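Local coordinates for tyrosine aminotransferase (Leishmania infantum, PDB 4IX8), which probably transfers the amino group of L-tyrosine to 2-oxoglutarate, using pyridoxal 5'-phosphate as its cofactor, at residues Q404-G408 / E409-M413; S225-R229 / A230-D234; A355-E359 / H360-I364; E326-A329 / R330-K334. All coordinates share one frame; numbering follows the deposited sequence.

Contact 1: residues Q404-G408 / E409-M413; sequences QVLPG and EIFGM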
loop_
_atom_site.group_PDB
_atom_site.type_symbol
_atom_site.label_atom_id
_atom_site.label_comp_id
_atom_site.label_asym_id
_atom_site.label_seq_id
_atom_site.Cartn_x
_atom_site.Cartn_y
_atom_site.Cartn_z
ATOM N N GLN A 404 -19.268 -17.770 13.071
ATOM C CA GLN A 404 -19.199 -16.999 11.862
ATOM C C GLN A 404 -18.345 -17.734 10.818
ATOM O O GLN A 404 -17.161 -18.014 11.030
ATOM C CB GLN A 404 -18.635 -15.599 12.169
ATOM C CG GLN A 404 -18.836 -14.604 11.012
ATOM C CD GLN A 404 -18.035 -13.343 11.179
ATOM O OE1 GLN A 404 -17.631 -12.996 12.294
ATOM N NE2 GLN A 404 -17.797 -12.647 10.087
ATOM N N VAL A 405 -18.950 -18.028 9.677
ATOM C CA VAL A 405 -18.200 -18.495 8.525
ATOM C C VAL A 405 -18.337 -17.402 7.457
ATOM O O VAL A 405 -18.783 -16.303 7.767
ATOM C CB VAL A 405 -18.696 -19.857 8.021
ATOM C CG1 VAL A 405 -18.458 -20.910 9.093
ATOM C CG2 VAL A 405 -20.185 -19.809 7.627
ATOM N N LEU A 406 -17.869 -17.662 6.240
ATOM C CA LEU A 406 -18.049 -16.724 5.132
ATOM C C LEU A 406 -18.769 -17.473 4.032
ATOM O O LEU A 406 -18.357 -18.561 3.671
ATOM C CB LEU A 406 -16.720 -16.166 4.613
ATOM C CG LEU A 406 -15.986 -15.171 5.523
ATOM C CD1 LEU A 406 -14.658 -14.787 4.905
ATOM C CD2 LEU A 406 -16.844 -13.935 5.784
ATOM N N PRO A 407 -19.820 -16.874 3.469
ATOM C CA PRO A 407 -20.500 -17.497 2.340
ATOM C C PRO A 407 -19.629 -17.439 1.104
ATOM O O PRO A 407 -18.935 -16.427 0.941
ATOM C CB PRO A 407 -21.744 -16.632 2.165
ATOM C CG PRO A 407 -21.334 -15.279 2.690
ATOM C CD PRO A 407 -20.400 -15.561 3.813
ATOM N N GLY A 408 -19.659 -18.477 0.265
ATOM C CA GLY A 408 -18.799 -18.557 -0.912
ATOM C C GLY A 408 -19.091 -17.560 -2.002
ATOM O O GLY A 408 -18.260 -17.334 -2.893
ATOM N N GLU A 409 -20.290 -16.990 -1.938
ATOM C CA GLU A 409 -20.688 -15.845 -2.767
ATOM C C GLU A 409 -19.588 -14.777 -2.787
ATOM O O GLU A 409 -19.179 -14.301 -3.825
ATOM C CB GLU A 409 -21.973 -15.252 -2.204
ATOM C CG GLU A 409 -22.905 -14.637 -3.193
ATOM C CD GLU A 409 -24.116 -14.002 -2.509
ATOM O OE1 GLU A 409 -24.162 -12.745 -2.496
ATOM O OE2 GLU A 409 -24.986 -14.738 -1.961
ATOM N N ILE A 410 -19.088 -14.438 -1.608
ATOM C CA ILE A 410 -18.025 -13.457 -1.431
ATOM C C ILE A 410 -16.821 -13.719 -2.327
ATOM O O ILE A 410 -16.098 -12.793 -2.675
ATOM C CB ILE A 410 -17.561 -13.456 0.070
ATOM C CG1 ILE A 410 -18.696 -12.978 0.954
ATOM C CG2 ILE A 410 -16.375 -12.583 0.322
ATOM C CD1 ILE A 410 -19.262 -11.619 0.581
ATOM N N PHE A 411 -16.577 -14.991 -2.630
ATOM C CA PHE A 411 -15.405 -15.407 -3.358
ATOM C C PHE A 411 -15.732 -15.771 -4.791
ATOM O O PHE A 411 -14.873 -16.293 -5.488
ATOM C CB PHE A 411 -14.742 -16.608 -2.672
ATOM C CG PHE A 411 -14.304 -16.351 -1.250
ATOM C CD1 PHE A 411 -15.172 -16.580 -0.179
ATOM C CD2 PHE A 411 -13.015 -15.879 -0.980
ATOM C CE1 PHE A 411 -14.773 -16.370 1.131
ATOM C CE2 PHE A 411 -12.604 -15.645 0.324
ATOM C CZ PHE A 411 -13.486 -15.886 1.392
ATOM N N GLY A 412 -16.986 -15.574 -5.208
ATOM C CA GLY A 412 -17.398 -15.872 -6.576
ATOM C C GLY A 412 -18.042 -17.232 -6.819
ATOM O O GLY A 412 -18.278 -17.606 -7.980
ATOM N N MET A 413 -18.381 -17.972 -5.758
ATOM C CA MET A 413 -19.059 -19.256 -5.964
ATOM C C MET A 413 -20.001 -19.584 -4.817
ATOM O O MET A 413 -19.576 -19.949 -3.728
ATOM C CB MET A 413 -18.066 -20.397 -6.154
ATOM C CG MET A 413 -18.772 -21.659 -6.535
ATOM S SD MET A 413 -17.697 -23.008 -7.079
ATOM C CE MET A 413 -17.196 -22.466 -8.706
#

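Contact 2: residues S225-R229 / A230-D234; sequences SNFSR and AHVSD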
loop_
_atom_site.group_PDB
_atom_site.type_symbol
_atom_site.label_atom_id
_atom_site.label_comp_id
_atom_site.label_asym_id
_atom_site.label_seq_id
_atom_site.Cartn_x
_atom_site.Cartn_y
_atom_site.Cartn_z
ATOM N N SER A 225 -6.503 -26.124 -1.968
ATOM C CA SER A 225 -5.959 -27.031 -2.963
ATOM C C SER A 225 -4.487 -26.793 -3.184
ATOM O O SER A 225 -3.979 -25.681 -3.002
ATOM C CB SER A 225 -6.690 -26.869 -4.294
ATOM O OG SER A 225 -6.606 -25.509 -4.732
ATOM N N ASN A 226 -3.823 -27.855 -3.614
ATOM C CA ASN A 226 -2.450 -27.812 -4.054
ATOM C C ASN A 226 -2.334 -28.561 -5.344
ATOM O O ASN A 226 -2.446 -29.778 -5.354
ATOM C CB ASN A 226 -1.508 -28.410 -3.021
ATOM C CG ASN A 226 -0.076 -28.389 -3.473
ATOM O OD1 ASN A 226 0.463 -27.327 -3.842
ATOM N ND2 ASN A 226 0.564 -29.551 -3.449
ATOM N N PHE A 227 -2.132 -27.819 -6.429
ATOM C CA PHE A 227 -2.111 -28.373 -7.778
ATOM C C PHE A 227 -1.009 -29.382 -8.054
ATOM O O PHE A 227 0.139 -29.175 -7.710
ATOM C CB PHE A 227 -1.964 -27.237 -8.792
ATOM C CG PHE A 227 -3.203 -26.387 -8.986
ATOM C CD1 PHE A 227 -4.454 -26.850 -8.639
ATOM C CD2 PHE A 227 -3.110 -25.114 -9.559
ATOM C CE1 PHE A 227 -5.589 -26.079 -8.847
ATOM C CE2 PHE A 227 -4.266 -24.331 -9.775
ATOM C CZ PHE A 227 -5.494 -24.806 -9.411
ATOM N N SER A 228 -1.369 -30.451 -8.759
ATOM C CA SER A 228 -0.392 -31.405 -9.266
ATOM C C SER A 228 0.512 -30.704 -10.303
ATOM O O SER A 228 0.134 -29.713 -10.896
ATOM C CB SER A 228 -1.109 -32.600 -9.909
ATOM O OG SER A 228 -1.755 -32.178 -11.136
ATOM N N ARG A 229 1.684 -31.269 -10.537
ATOM C CA ARG A 229 2.572 -30.758 -11.532
ATOM C C ARG A 229 1.846 -30.792 -12.863
ATOM O O ARG A 229 1.886 -29.837 -13.625
ATOM C CB ARG A 229 3.858 -31.592 -11.588
ATOM C CG ARG A 229 4.818 -31.108 -12.654
ATOM C CD ARG A 229 6.199 -31.746 -12.554
ATOM N NE ARG A 229 7.073 -31.108 -13.531
ATOM C CZ ARG A 229 7.834 -30.039 -13.285
ATOM N NH1 ARG A 229 7.862 -29.489 -12.072
ATOM N NH2 ARG A 229 8.577 -29.509 -14.254
ATOM N N ALA A 230 1.083 -31.847 -13.096
ATOM C CA ALA A 230 0.484 -32.049 -14.414
ATOM C C ALA A 230 -0.552 -30.975 -14.715
ATOM O O ALA A 230 -0.686 -30.523 -15.854
ATOM C CB ALA A 230 -0.139 -33.453 -14.519
ATOM N N HIS A 231 -1.302 -30.563 -13.709
ATOM C CA HIS A 231 -2.295 -29.517 -13.932
ATOM C C HIS A 231 -1.600 -28.166 -14.177
ATOM O O HIS A 231 -2.050 -27.374 -15.010
ATOM C CB HIS A 231 -3.242 -29.425 -12.748
ATOM C CG HIS A 231 -4.395 -28.486 -12.941
ATOM N ND1 HIS A 231 -5.279 -28.567 -14.004
ATOM C CD2 HIS A 231 -4.817 -27.448 -12.182
ATOM C CE1 HIS A 231 -6.198 -27.622 -13.883
ATOM N NE2 HIS A 231 -5.925 -26.915 -12.798
ATOM N N VAL A 232 -0.509 -27.891 -13.457
ATOM C CA VAL A 232 0.194 -26.627 -13.659
ATOM C C VAL A 232 0.807 -26.619 -15.075
ATOM O O VAL A 232 0.719 -25.620 -15.802
ATOM C CB VAL A 232 1.270 -26.407 -12.591
ATOM C CG1 VAL A 232 2.057 -25.133 -12.883
ATOM C CG2 VAL A 232 0.626 -26.302 -11.189
ATOM N N SER A 233 1.295 -27.774 -15.515
ATOM C CA SER A 233 1.826 -27.926 -16.862
ATOM C C SER A 233 0.756 -27.604 -17.888
ATOM O O SER A 233 0.996 -26.847 -18.849
ATOM C CB SER A 233 2.311 -29.353 -17.050
ATOM O OG SER A 233 3.003 -29.508 -18.256
ATOM N N ASP A 234 -0.451 -28.087 -17.629
ATOM C CA ASP A 234 -1.562 -27.867 -18.543
ATOM C C ASP A 234 -1.976 -26.391 -18.571
ATOM O O ASP A 234 -2.305 -25.857 -19.629
ATOM C CB ASP A 234 -2.771 -28.718 -18.151
ATOM C CG ASP A 234 -2.609 -30.169 -18.512
ATOM O OD1 ASP A 234 -1.701 -30.508 -19.312
ATOM O OD2 ASP A 234 -3.415 -30.964 -17.989
#

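Contact 3: residues A355-E359 / H360-I364; sequences ARLLE and HDIGI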
loop_
_atom_site.group_PDB
_atom_site.type_symbol
_atom_site.label_atom_id
_atom_site.label_comp_id
_atom_site.label_asym_id
_atom_site.label_seq_id
_atom_site.Cartn_x
_atom_site.Cartn_y
_atom_site.Cartn_z
ATOM N N ALA A 355 -13.038 -32.589 9.234
ATOM C CA ALA A 355 -13.344 -33.890 8.666
ATOM C C ALA A 355 -14.477 -34.512 9.461
ATOM O O ALA A 355 -15.275 -35.250 8.903
ATOM C CB ALA A 355 -12.112 -34.795 8.674
ATOM N N ARG A 356 -14.589 -34.163 10.736
ATOM C CA ARG A 356 -15.652 -34.719 11.565
ATOM C C ARG A 356 -17.025 -34.388 11.005
ATOM O O ARG A 356 -17.955 -35.160 11.202
ATOM C CB ARG A 356 -15.570 -34.219 13.018
ATOM C CG ARG A 356 -14.390 -34.762 13.841
ATOM C CD ARG A 356 -14.438 -34.261 15.351
ATOM N NE ARG A 356 -15.831 -34.031 15.752
ATOM C CZ ARG A 356 -16.280 -32.959 16.388
ATOM N NH1 ARG A 356 -15.454 -32.016 16.806
ATOM N NH2 ARG A 356 -17.573 -32.847 16.636
ATOM N N LEU A 357 -17.143 -33.291 10.269
ATOM C CA LEU A 357 -18.421 -32.914 9.654
ATOM C C LEU A 357 -18.931 -33.962 8.651
ATOM O O LEU A 357 -20.139 -34.075 8.435
ATOM C CB LEU A 357 -18.304 -31.572 8.927
ATOM C CG LEU A 357 -18.191 -30.323 9.815
ATOM C CD1 LEU A 357 -17.788 -29.167 8.993
ATOM C CD2 LEU A 357 -19.505 -30.014 10.563
ATOM N N LEU A 358 -18.016 -34.747 8.082
ATOM C CA LEU A 358 -18.366 -35.760 7.088
ATOM C C LEU A 358 -18.915 -37.048 7.724
ATOM O O LEU A 358 -19.524 -37.872 7.035
ATOM C CB LEU A 358 -17.135 -36.096 6.256
ATOM C CG LEU A 358 -16.512 -34.914 5.516
ATOM C CD1 LEU A 358 -15.212 -35.312 4.834
ATOM C CD2 LEU A 358 -17.477 -34.349 4.489
ATOM N N GLU A 359 -18.724 -37.218 9.035
ATOM C CA GLU A 359 -19.178 -38.431 9.695
ATOM C C GLU A 359 -20.688 -38.410 9.960
ATOM O O GLU A 359 -21.263 -39.439 10.240
ATOM C CB GLU A 359 -18.413 -38.650 11.006
ATOM C CG GLU A 359 -16.917 -38.836 10.810
ATOM C CD GLU A 359 -16.117 -38.802 12.118
ATOM O OE1 GLU A 359 -16.700 -38.816 13.221
ATOM O OE2 GLU A 359 -14.877 -38.747 12.038
ATOM N N HIS A 360 -21.316 -37.241 9.865
ATOM C CA HIS A 360 -22.764 -37.098 10.069
ATOM C C HIS A 360 -23.443 -36.810 8.738
ATOM O O HIS A 360 -22.856 -36.168 7.858
ATOM C CB HIS A 360 -23.081 -35.950 11.027
ATOM C CG HIS A 360 -22.544 -36.133 12.410
ATOM N ND1 HIS A 360 -21.255 -35.775 12.769
ATOM C CD2 HIS A 360 -23.130 -36.599 13.536
ATOM C CE1 HIS A 360 -21.069 -36.046 14.047
ATOM N NE2 HIS A 360 -22.191 -36.543 14.535
ATOM N N ASP A 361 -24.694 -37.223 8.609
ATOM C CA ASP A 361 -25.412 -37.014 7.363
ATOM C C ASP A 361 -26.125 -35.659 7.366
ATOM O O ASP A 361 -27.347 -35.594 7.473
ATOM C CB ASP A 361 -26.391 -38.170 7.158
ATOM C CG ASP A 361 -27.074 -38.123 5.824
ATOM O OD1 ASP A 361 -26.406 -37.877 4.811
ATOM O OD2 ASP A 361 -28.294 -38.345 5.784
ATOM N N ILE A 362 -25.355 -34.582 7.248
ATOM C CA ILE A 362 -25.880 -33.232 7.489
ATOM C C ILE A 362 -25.754 -32.314 6.286
ATOM O O ILE A 362 -26.015 -31.112 6.392
ATOM C CB ILE A 362 -25.169 -32.559 8.690
ATOM C CG1 ILE A 362 -23.673 -32.795 8.604
ATOM C CG2 ILE A 362 -25.687 -33.133 10.010
ATOM C CD1 ILE A 362 -22.838 -31.860 9.425
ATOM N N GLY A 363 -25.331 -32.861 5.148
ATOM C CA GLY A 363 -25.394 -32.136 3.890
ATOM C C GLY A 363 -24.178 -31.285 3.598
ATOM O O GLY A 363 -24.247 -30.358 2.778
ATOM N N ILE A 364 -23.065 -31.613 4.260
ATOM C CA ILE A 364 -21.781 -30.928 4.085
ATOM C C ILE A 364 -20.748 -31.878 3.489
ATOM O O ILE A 364 -20.452 -32.922 4.056
ATOM C CB ILE A 364 -21.246 -30.354 5.414
ATOM C CG1 ILE A 364 -22.109 -29.179 5.838
ATOM C CG2 ILE A 364 -19.787 -29.859 5.274
ATOM C CD1 ILE A 364 -21.870 -28.724 7.226
#

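Contact 4: residues E326-A329 / R330-K334; sequences EAIA and RTLLK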
loop_
_atom_site.group_PDB
_atom_site.type_symbol
_atom_site.label_atom_id
_atom_site.label_comp_id
_atom_site.label_asym_id
_atom_site.label_seq_id
_atom_site.Cartn_x
_atom_site.Cartn_y
_atom_site.Cartn_z
ATOM N N GLU A 326 15.157 -4.778 4.982
ATOM C CA GLU A 326 16.478 -5.207 5.441
ATOM C C GLU A 326 16.337 -6.402 6.396
ATOM O O GLU A 326 17.095 -7.382 6.277
ATOM C CB GLU A 326 17.232 -4.029 6.108
ATOM C CG GLU A 326 18.590 -4.359 6.747
ATOM C CD GLU A 326 19.605 -4.930 5.780
ATOM O OE1 GLU A 326 19.356 -4.876 4.555
ATOM O OE2 GLU A 326 20.655 -5.431 6.240
ATOM N N ALA A 327 15.359 -6.373 7.300
ATOM C CA ALA A 327 15.208 -7.499 8.242
ATOM C C ALA A 327 14.979 -8.809 7.502
ATOM O O ALA A 327 15.556 -9.844 7.842
ATOM C CB ALA A 327 14.056 -7.255 9.228
ATOM N N ILE A 328 14.178 -8.751 6.449
ATOM C CA ILE A 328 13.838 -9.957 5.694
ATOM C C ILE A 328 15.014 -10.323 4.799
ATOM O O ILE A 328 15.278 -11.511 4.558
ATOM C CB ILE A 328 12.553 -9.753 4.850
ATOM C CG1 ILE A 328 11.352 -9.639 5.773
ATOM C CG2 ILE A 328 12.329 -10.905 3.884
ATOM C CD1 ILE A 328 10.138 -9.096 5.108
ATOM N N ALA A 329 15.750 -9.312 4.342
ATOM C CA ALA A 329 16.945 -9.576 3.540
ATOM C C ALA A 329 17.974 -10.357 4.372
ATOM O O ALA A 329 18.716 -11.191 3.853
ATOM C CB ALA A 329 17.563 -8.266 3.034
ATOM N N ARG A 330 17.960 -10.147 5.675
ATOM C CA ARG A 330 18.955 -10.788 6.564
ATOM C C ARG A 330 18.554 -12.209 6.941
ATOM O O ARG A 330 19.421 -13.012 7.258
ATOM C CB ARG A 330 19.145 -9.973 7.844
ATOM C CG ARG A 330 20.017 -8.766 7.658
ATOM C CD ARG A 330 20.117 -7.913 8.921
ATOM N NE ARG A 330 20.714 -6.620 8.618
ATOM C CZ ARG A 330 21.116 -5.716 9.506
ATOM N NH1 ARG A 330 21.034 -5.940 10.808
ATOM N NH2 ARG A 330 21.612 -4.565 9.074
ATOM N N THR A 331 17.259 -12.527 6.872
ATOM C CA THR A 331 16.768 -13.764 7.475
ATOM C C THR A 331 16.002 -14.730 6.539
ATOM O O THR A 331 15.881 -15.919 6.842
ATOM C CB THR A 331 15.850 -13.431 8.674
ATOM O OG1 THR A 331 14.748 -12.625 8.241
ATOM C CG2 THR A 331 16.653 -12.700 9.790
ATOM N N LEU A 332 15.553 -14.250 5.391
ATOM C CA LEU A 332 14.713 -15.065 4.512
ATOM C C LEU A 332 15.374 -16.391 4.148
ATOM O O LEU A 332 14.714 -17.398 3.964
ATOM C CB LEU A 332 14.389 -14.281 3.234
ATOM C CG LEU A 332 13.466 -15.010 2.263
ATOM C CD1 LEU A 332 12.072 -15.185 2.832
ATOM C CD2 LEU A 332 13.407 -14.223 0.950
ATOM N N LEU A 333 16.680 -16.353 3.979
ATOM C CA LEU A 333 17.462 -17.528 3.615
ATOM C C LEU A 333 17.911 -18.318 4.834
ATOM O O LEU A 333 18.526 -19.346 4.688
ATOM C CB LEU A 333 18.695 -17.110 2.812
ATOM C CG LEU A 333 18.472 -16.379 1.487
ATOM C CD1 LEU A 333 19.826 -15.941 0.945
ATOM C CD2 LEU A 333 17.761 -17.258 0.479
ATOM N N LYS A 334 17.716 -17.776 6.026
ATOM C CA LYS A 334 18.246 -18.399 7.241
ATOM C C LYS A 334 17.159 -19.076 8.076
ATOM O O LYS A 334 17.446 -19.791 9.001
ATOM C CB LYS A 334 18.969 -17.358 8.095
ATOM C CG LYS A 334 20.260 -16.821 7.498
ATOM C CD LYS A 334 21.053 -16.083 8.596
ATOM C CE LYS A 334 22.340 -15.468 8.081
ATOM N NZ LYS A 334 23.087 -14.700 9.147
HETATM O O HOH W 1 18.478 -14.024 4.295
#

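Contact 1: residues Q404-G408 / E409-M413
A Schellman motif closes the short 3-10 segment that follows strand 403-407 of the five-stranded mixed sheet, and the chain folds back over Pro407 and Gly408 before it heads for strand 416-420. The carbonyl of Gly408 holds the turn together. Its oxygen, Gly408 O, takes Phe411 N at 2.9 Å from one face of the carbonyl plane, and Met413 N at 2.9 Å from the opposite face, the second bond being the straighter at 163°. Inside this 6-to-1 bond lies the 5-to-2 bond, Gly412 N to Glu409 O at 2.9 Å, and Gly412 takes the positive phi (96°) of the Schellman position. Earlier in the turn, Ile410 N bonds to Pro407 O at 3.2 Å, from above that carbonyl's plane. Two apolar pairs accompany the backbone bonds. Ile410 reaches back with CG1 to the ring atom CG of Pro407, 3.9 Å away, while Tyr394 and Met391 of helix 390-401 also touch that proline. Phe411 swings its ring back along the strand, because chi1 of -59° keeps CG beside its own backbone N. There Leu406 lies at the ring's edge rather than over a face, crossing it at about a right angle, with Leu406 CD1 3.9 Å from Phe411 CZ.

Contact 2: residues S225-R229 / A230-D234
Phe227 and His231 make a T-shaped (edge-to-face) pair one turn apart, where the loop after strand 211-217 runs into helix 229-242. This is the tight side of the contact. The imidazole edge stands on the phenyl face with the planes 80° apart, and His231 CD2 sits above the middle of the ring, 3.6 Å from Phe227 CD1. Beside it, Val232 CG2 packs 3.7 Å from Phe227 CB, so the first turn of the helix rests on the phenylalanine. The other side is more open: Ser228 and Ala230 are exposed, and polar bonds rather than packing organise it. Ser228 is the N-cap. With chi1 at 69°, its OG is tucked between backbone N and carbonyl carbon and can accept from His231 N at 3.1 Å. Regular helical bonding starts at once, with Val232 N to Ser228 O at 3.2 Å and Ser233 N to Arg229 O at 2.9 Å. Arg229, extended from CG to NE, makes a salt bridge with Asp267 and a cation-pi contact with Phe268. Phe227 and His231 both lie against Cys198, so the start of helix 229-242 is seated on strand 197-198, an edge strand of the eight-stranded sheet within this chain.

Contact 3: residues A355-E359 / H360-I364
Leu357 meets Ile362 and Ile364 where the chain, having left helix 337-355, makes a last irregular turn and bends back toward strand 364-365. Leu357 is the centre of the apolar part and offers a different methyl to each isoleucine. Its CD2 lies 4.0 Å from Ile362 CD1, the two side chains crossing at about a right angle, and its CD1 looks toward Ile364 CG2 at 4.3 Å. In Ile362, with chi1 at 44°, CG1 lies between the backbone N and the carbonyl carbon, and the extended chi2 then carries CD1 back over the turn, 3.6 Å from Leu357 O. On the exposed flank Leu358 starts out away from the returning chain, yet its tip comes back, with CD2 3.3 Å from Ile364 O. In His360, chi1 of -63° keeps CG beside the backbone N, and the side chain meets the carbonyl carbon of Glu359; ND1 stops 3.7 Å from Arg356 O, near the ring plane. Helix 425-442 takes Ile362 against Cys439 and His360 against Ile436. Asp361 centres an inverse gamma turn, but no hydrogen bond joins 355-359 to 360-364, and His360 ND1 is buried without a partner in the model. The chemistry therefore implies apolar contact across the bend, with polar bonds going to surrounding residues: Arg356 to Asp433, Asp361 to Tyr383.

Contact 4: residues E326-A329 / R330-K334
Glu326 and Arg330 form an i to i+4 salt bridge on the side of helix 322-331. Glu326 OE2 takes Arg330 NE at 2.7 Å on its anti side, somewhat out of the carboxylate plane, with the acceptor near the guanidinium plane, and a weak second bond from Arg330 NH2 at 3.1 Å. Both bonds fall on OE2, with the two planes 87° apart; the other oxygen, OE1, accepts from Asn113 ND2. A bend at chi2 of 59° turns the glutamate toward the arginine, whose chain is extended from CG to NE.

Along the backbone the pattern changes as the helical bonding weakens. Arg330 N donates to Glu326 O at 3.0 Å, with a weak bond to Ala327 O besides. That carbonyl has a firmer partner in the hydroxyl of Thr331, whose OG1 donates to Ala327 O over 2.9 Å. Ile328 O accepts twice, from Leu332 N at 2.9 Å and from Thr331 N at 3.2 Å, the latter well above the carbonyl plane. A water donates to Ala329 O at 2.9 Å and accepts from Leu333 N, bridging the two.

Leu332 also reaches the loop residues Thr280 and Tyr283, which flank Lys282 in sequence, the lysine predicted to carry pyridoxal phosphate. Around the contact, Ala327 and Thr331 face helix 87-99, while Ile328 and Leu332 pack on helix 112-122.

Overall arrangement
Following the chain from the N terminus, contact 2 comes first, where the loop after strand 211-217 enters helix 229-242 beside the eight-stranded sheet. Contact 4 follows in the last part of helix 322-331, against helices 87-99 and 112-122. Contact 3 turns the chain from helix 337-355 toward strand 364-365, and contact 1 turns it out of strand 403-407 toward strand 416-420. All four are local and run in series; none nests or crosses. Contacts 1 and 3 both lie at strands of the five-stranded sheet (403-407 and 364-365), with centres about 19 Å apart and nearest atoms about 8 Å apart. Contact 4 lies across the chain's centre from contact 1, and its centre is about 44 Å from that of contact 3.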